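PDB 6A51: CheQ from Campylobacter jejuni subsp. jejuni, which probably takes part, together with CheP, in controlling transcription of the core chemotaxis operon cheVAW. Local coordinates for residues A[35-40]-A[73-78]; A[42-47]-A[61-66]. All coordinates share one frame; numbering follows the deposited sequence.

Interaction 1: residues A[35-40]-A[73-78]; sequences RFAGIS and QQALRQ
Phe36, on the last turn of helix 30-37, packs against Ala75, midway along helix 73-77, and Gln78, the first residue after it. Its CG sits anti to the carbonyl carbon (chi1 -68°), which swings the ring beside Gln78. Starting at the root, Phe36 CB lies 3.8 Å from Ala75 CB and equally close to Gln78 CG. One atom further out, Phe36 CG is 3.7 Å from Gln78 CG. Along one side of the ring, CD2 and CE2 run past the backbone carbonyl O of Gln78, and at the tip Phe36 CZ is 3.7 Å from that same oxygen. Gln78 CB covers one face of the ring, while Gln78 CG makes an off-centre CH-pi contact, 4.1 Å from the Phe36 ring centroid. The amide beyond it lies nearly parallel to the ring, the planes 12° apart. Beside Phe36, Ala37 CB meets Ala75 CB at 3.8 Å; this small methyl pair lets the two backbones approach closely, Ala37 CA to Ala75 CA being 5.0 Å. With no hydrogen bond between the segments, the contact is mainly apolar, with the carbonyl O of Gln78 near the ring, and it probably rests on van der Waals packing.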
# COMPACT_ATOMS: atom_id res chain seq x y z
N ARG A 35 17.39 6.70 -8.69
CA ARG A 35 17.98 7.99 -8.40
C ARG A 35 19.22 7.84 -7.47
O ARG A 35 20.22 8.45 -7.69
CB ARG A 35 16.94 9.03 -7.94
CG ARG A 35 15.78 9.27 -8.93
CD ARG A 35 14.91 10.51 -8.64
NE ARG A 35 13.44 10.45 -8.87
CZ ARG A 35 12.77 11.15 -9.81
NH1 ARG A 35 13.41 11.93 -10.66
NH2 ARG A 35 11.44 11.07 -9.92
N PHE A 36 19.14 6.99 -6.47
CA PHE A 36 20.24 6.73 -5.56
C PHE A 36 21.40 6.02 -6.21
O PHE A 36 22.54 6.24 -5.88
CB PHE A 36 19.80 5.96 -4.33
CG PHE A 36 18.91 6.74 -3.44
CD1 PHE A 36 19.10 8.09 -3.28
CD2 PHE A 36 17.91 6.13 -2.75
CE1 PHE A 36 18.29 8.82 -2.47
CE2 PHE A 36 17.09 6.86 -1.93
CZ PHE A 36 17.28 8.21 -1.79
N ALA A 37 21.06 5.12 -7.11
CA ALA A 37 22.00 4.32 -7.87
C ALA A 37 22.68 5.06 -9.00
O ALA A 37 23.75 4.71 -9.42
CB ALA A 37 21.31 3.08 -8.40
N GLY A 38 22.01 6.08 -9.49
CA GLY A 38 22.52 6.88 -10.56
C GLY A 38 22.18 6.35 -11.91
O GLY A 38 22.53 6.93 -12.90
N ILE A 39 21.48 5.24 -11.95
CA ILE A 39 21.07 4.61 -13.18
C ILE A 39 19.80 5.15 -13.77
O ILE A 39 19.12 5.94 -13.19
CB ILE A 39 21.02 3.10 -13.04
CG1 ILE A 39 19.86 2.66 -12.15
CG2 ILE A 39 22.32 2.60 -12.46
CD1 ILE A 39 19.94 1.23 -11.70
N SER A 40 19.53 4.71 -14.98
CA SER A 40 18.37 5.10 -15.72
C SER A 40 17.14 4.51 -15.12
O SER A 40 17.18 3.51 -14.47
CB SER A 40 18.49 4.57 -17.13
OG SER A 40 17.26 4.61 -17.81
N GLN A 73 24.32 -2.32 -3.99
CA GLN A 73 23.90 -2.52 -2.60
C GLN A 73 23.98 -1.25 -1.77
O GLN A 73 23.24 -1.10 -0.79
CB GLN A 73 24.75 -3.60 -1.95
CG GLN A 73 24.52 -4.98 -2.51
CD GLN A 73 23.15 -5.53 -2.16
OE1 GLN A 73 22.42 -6.00 -3.04
NE2 GLN A 73 22.80 -5.50 -0.88
N GLN A 74 24.86 -0.32 -2.14
CA GLN A 74 24.90 0.95 -1.43
C GLN A 74 23.60 1.72 -1.63
O GLN A 74 22.97 2.17 -0.67
CB GLN A 74 26.10 1.77 -1.91
CG GLN A 74 26.55 2.85 -0.95
CD GLN A 74 27.03 4.09 -1.67
OE1 GLN A 74 26.27 4.72 -2.41
NE2 GLN A 74 28.29 4.44 -1.47
N ALA A 75 23.17 1.87 -2.89
CA ALA A 75 21.92 2.56 -3.19
C ALA A 75 20.72 1.84 -2.58
O ALA A 75 19.75 2.47 -2.16
CB ALA A 75 21.74 2.71 -4.69
N LEU A 76 20.77 0.51 -2.54
CA LEU A 76 19.73 -0.23 -1.84
C LEU A 76 19.59 0.26 -0.41
O LEU A 76 18.49 0.61 0.04
CB LEU A 76 20.04 -1.73 -1.87
CG LEU A 76 19.12 -2.62 -1.05
CD1 LEU A 76 17.68 -2.36 -1.45
CD2 LEU A 76 19.46 -4.09 -1.26
N ARG A 77 20.72 0.35 0.31
CA ARG A 77 20.70 0.65 1.74
C ARG A 77 20.14 2.04 2.05
O ARG A 77 19.65 2.25 3.16
CB ARG A 77 22.09 0.48 2.35
CG ARG A 77 22.47 -0.98 2.64
CD ARG A 77 23.86 -1.13 3.27
NE ARG A 77 24.92 -0.52 2.46
CZ ARG A 77 25.69 -1.18 1.60
NH1 ARG A 77 25.53 -2.49 1.41
NH2 ARG A 77 26.63 -0.53 0.91
N GLN A 78 20.17 2.97 1.10
CA GLN A 78 19.60 4.28 1.32
C GLN A 78 18.18 4.41 0.80
O GLN A 78 17.66 5.53 0.71
CB GLN A 78 20.48 5.36 0.68
CG GLN A 78 20.84 5.12 -0.75
CD GLN A 78 22.08 5.89 -1.16
OE1 GLN A 78 22.99 5.35 -1.80
NE2 GLN A 78 22.12 7.17 -0.79

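Interaction 2: residues A[42-47]-A[61-66]; sequences NAYKFW and IFLHRN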
# COMPACT_ATOMS: atom_id res chain seq x y z
N ASN A 42 14.90 2.85 -16.52
CA ASN A 42 14.60 1.53 -17.06
C ASN A 42 15.77 0.55 -16.95
O ASN A 42 15.68 -0.57 -17.45
CB ASN A 42 14.15 1.63 -18.51
CG ASN A 42 12.97 2.56 -18.68
OD1 ASN A 42 11.82 2.12 -18.69
ND2 ASN A 42 13.26 3.84 -18.83
N ALA A 43 16.87 0.95 -16.30
CA ALA A 43 18.01 0.05 -16.17
C ALA A 43 17.59 -1.35 -15.71
O ALA A 43 18.16 -2.35 -16.16
CB ALA A 43 19.04 0.64 -15.21
N TYR A 44 16.59 -1.44 -14.84
CA TYR A 44 16.17 -2.74 -14.32
C TYR A 44 15.64 -3.66 -15.43
O TYR A 44 15.68 -4.89 -15.27
CB TYR A 44 15.11 -2.56 -13.23
CG TYR A 44 13.74 -2.27 -13.80
CD1 TYR A 44 12.88 -3.30 -14.16
CD2 TYR A 44 13.32 -0.96 -14.02
CE1 TYR A 44 11.65 -3.04 -14.74
CE2 TYR A 44 12.08 -0.68 -14.58
CZ TYR A 44 11.25 -1.72 -14.94
OH TYR A 44 10.00 -1.46 -15.49
N LYS A 45 15.15 -3.11 -16.54
CA LYS A 45 14.66 -3.96 -17.62
C LYS A 45 15.76 -4.81 -18.25
O LYS A 45 15.46 -5.78 -18.94
CB LYS A 45 14.00 -3.12 -18.72
CG LYS A 45 12.92 -2.20 -18.24
CD LYS A 45 11.84 -2.04 -19.29
CE LYS A 45 11.14 -0.70 -19.15
NZ LYS A 45 9.87 -0.63 -19.91
N PHE A 46 17.02 -4.45 -18.04
CA PHE A 46 18.13 -5.14 -18.69
C PHE A 46 18.93 -6.04 -17.76
O PHE A 46 19.75 -6.82 -18.26
CB PHE A 46 19.08 -4.12 -19.33
CG PHE A 46 18.42 -3.26 -20.34
CD1 PHE A 46 18.17 -3.73 -21.62
CD2 PHE A 46 18.02 -1.98 -20.01
CE1 PHE A 46 17.56 -2.93 -22.56
CE2 PHE A 46 17.40 -1.17 -20.94
CZ PHE A 46 17.17 -1.65 -22.21
N TRP A 47 18.75 -5.95 -16.45
CA TRP A 47 19.22 -7.02 -15.60
C TRP A 47 18.45 -8.27 -15.94
O TRP A 47 17.27 -8.21 -16.30
CB TRP A 47 19.03 -6.73 -14.11
CG TRP A 47 19.33 -5.34 -13.65
CD1 TRP A 47 20.08 -4.39 -14.29
CD2 TRP A 47 18.87 -4.74 -12.44
NE1 TRP A 47 20.11 -3.24 -13.54
CE2 TRP A 47 19.37 -3.43 -12.40
CE3 TRP A 47 18.07 -5.19 -11.38
CZ2 TRP A 47 19.10 -2.55 -11.35
CZ3 TRP A 47 17.81 -4.32 -10.33
CH2 TRP A 47 18.33 -3.02 -10.33
N ILE A 61 6.48 0.73 -10.48
CA ILE A 61 7.32 -0.45 -10.45
C ILE A 61 7.97 -0.57 -9.09
O ILE A 61 8.53 0.41 -8.59
CB ILE A 61 8.37 -0.41 -11.56
CG1 ILE A 61 7.68 -0.37 -12.92
CG2 ILE A 61 9.29 -1.61 -11.46
CD1 ILE A 61 6.71 -1.51 -13.10
N PHE A 62 7.92 -1.76 -8.50
CA PHE A 62 8.67 -2.09 -7.30
C PHE A 62 9.66 -3.20 -7.62
O PHE A 62 9.34 -4.14 -8.34
CB PHE A 62 7.73 -2.51 -6.16
CG PHE A 62 6.77 -1.43 -5.74
CD1 PHE A 62 5.57 -1.25 -6.41
CD2 PHE A 62 7.08 -0.58 -4.69
CE1 PHE A 62 4.69 -0.25 -6.04
CE2 PHE A 62 6.21 0.43 -4.31
CZ PHE A 62 5.01 0.59 -4.98
N LEU A 63 10.87 -3.08 -7.07
CA LEU A 63 11.92 -4.07 -7.27
C LEU A 63 12.06 -4.92 -6.02
O LEU A 63 12.10 -4.40 -4.91
CB LEU A 63 13.26 -3.39 -7.58
CG LEU A 63 13.19 -2.45 -8.79
CD1 LEU A 63 14.45 -1.60 -8.93
CD2 LEU A 63 12.94 -3.27 -10.04
N HIS A 64 12.12 -6.23 -6.21
CA HIS A 64 12.33 -7.12 -5.08
C HIS A 64 13.78 -7.01 -4.63
O HIS A 64 14.69 -7.01 -5.47
CB HIS A 64 11.97 -8.55 -5.49
CG HIS A 64 11.80 -9.48 -4.33
ND1 HIS A 64 12.80 -9.72 -3.42
CD2 HIS A 64 10.74 -10.24 -3.95
CE1 HIS A 64 12.36 -10.58 -2.51
NE2 HIS A 64 11.12 -10.92 -2.82
N ARG A 65 13.99 -6.90 -3.31
CA ARG A 65 15.30 -6.50 -2.77
C ARG A 65 16.38 -7.52 -3.08
O ARG A 65 17.56 -7.16 -3.21
CB ARG A 65 15.24 -6.30 -1.26
CG ARG A 65 14.29 -5.24 -0.84
CD ARG A 65 13.93 -5.30 0.64
NE ARG A 65 13.62 -3.95 1.05
CZ ARG A 65 14.51 -3.08 1.48
NH1 ARG A 65 15.78 -3.46 1.62
NH2 ARG A 65 14.14 -1.84 1.79
N ASN A 66 16.00 -8.80 -3.17
CA ASN A 66 16.88 -9.91 -3.47
C ASN A 66 17.53 -9.76 -4.84
O ASN A 66 18.74 -9.96 -4.96
CB ASN A 66 16.05 -11.19 -3.31
CG ASN A 66 16.80 -12.47 -3.58
OD1 ASN A 66 17.98 -12.47 -3.97
ND2 ASN A 66 16.13 -13.60 -3.32
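The phenol ring of Tyr44 has aliphatic carbon on both faces: Ile61 CG2 lies 4.0 Å above one, displaced toward the rim, and Lys45 CG from its own segment takes the opposite one. The Trp47 indole has Tyr44 CA centred over a face, 3.8 Å from the ring plane, and is met obliquely by Leu63 CD1, which stands 4.4 Å from Trp47 CH2. The side chains of Tyr44 and Ile61 cross at about a right angle, and Tyr44 OH reaches Ile61 CG1 at 3.6 Å. At the other end of the tyrosine, Leu63 CD2 approaches obliquely, 3.9 Å from Tyr44 CB. With Tyr44 CG set between backbone N and carbonyl carbon (chi1 78°), the ring extends past Leu63 to Ile61. These two alternate residues project from the same face of the sheet, whereas Phe62 belongs to the other. Strand 62-64 is an inner strand of a mixed four-stranded sheet, lying between antiparallel neighbours 52-55 and 27-29; its backbone bonds join Phe62 to Gly53 and Leu63 to Ile28. Segment 42-47 packs over this sheet, residues 43-45 taking helical backbone angles without forming a regular helix, with Lys45 N bonded to Asn42 O and Phe46 N to Ala43 O. Asn30 and Phe33 of helix 30-37 also touch Leu63, and Ile52 of the adjacent strand touches both Leu63 and Tyr44.

How the interactions relate
The two interactions illustrate how contacts set one within another along the chain can close a single local part of a fold. Their centres are about 11 Å apart, in the part of CheQ that holds the four-stranded mixed sheet. Along the chain, both segments of interaction 2 fall between those of interaction 1: helix 30-37 leads into the turn at 42-47, and strand 62-64 is followed by helix 73-77. Interaction 1 thus joins helix to helix, whereas interaction 2 joins a turn to the sheet. They meet directly where Ile39 CD1 packs on Trp47 CZ2 and where Leu76 CD1 packs on Arg65 NH1. Phe33 bridges them further, touching Ala75 as well as Leu63, which makes helix 30-37 a shared packing surface.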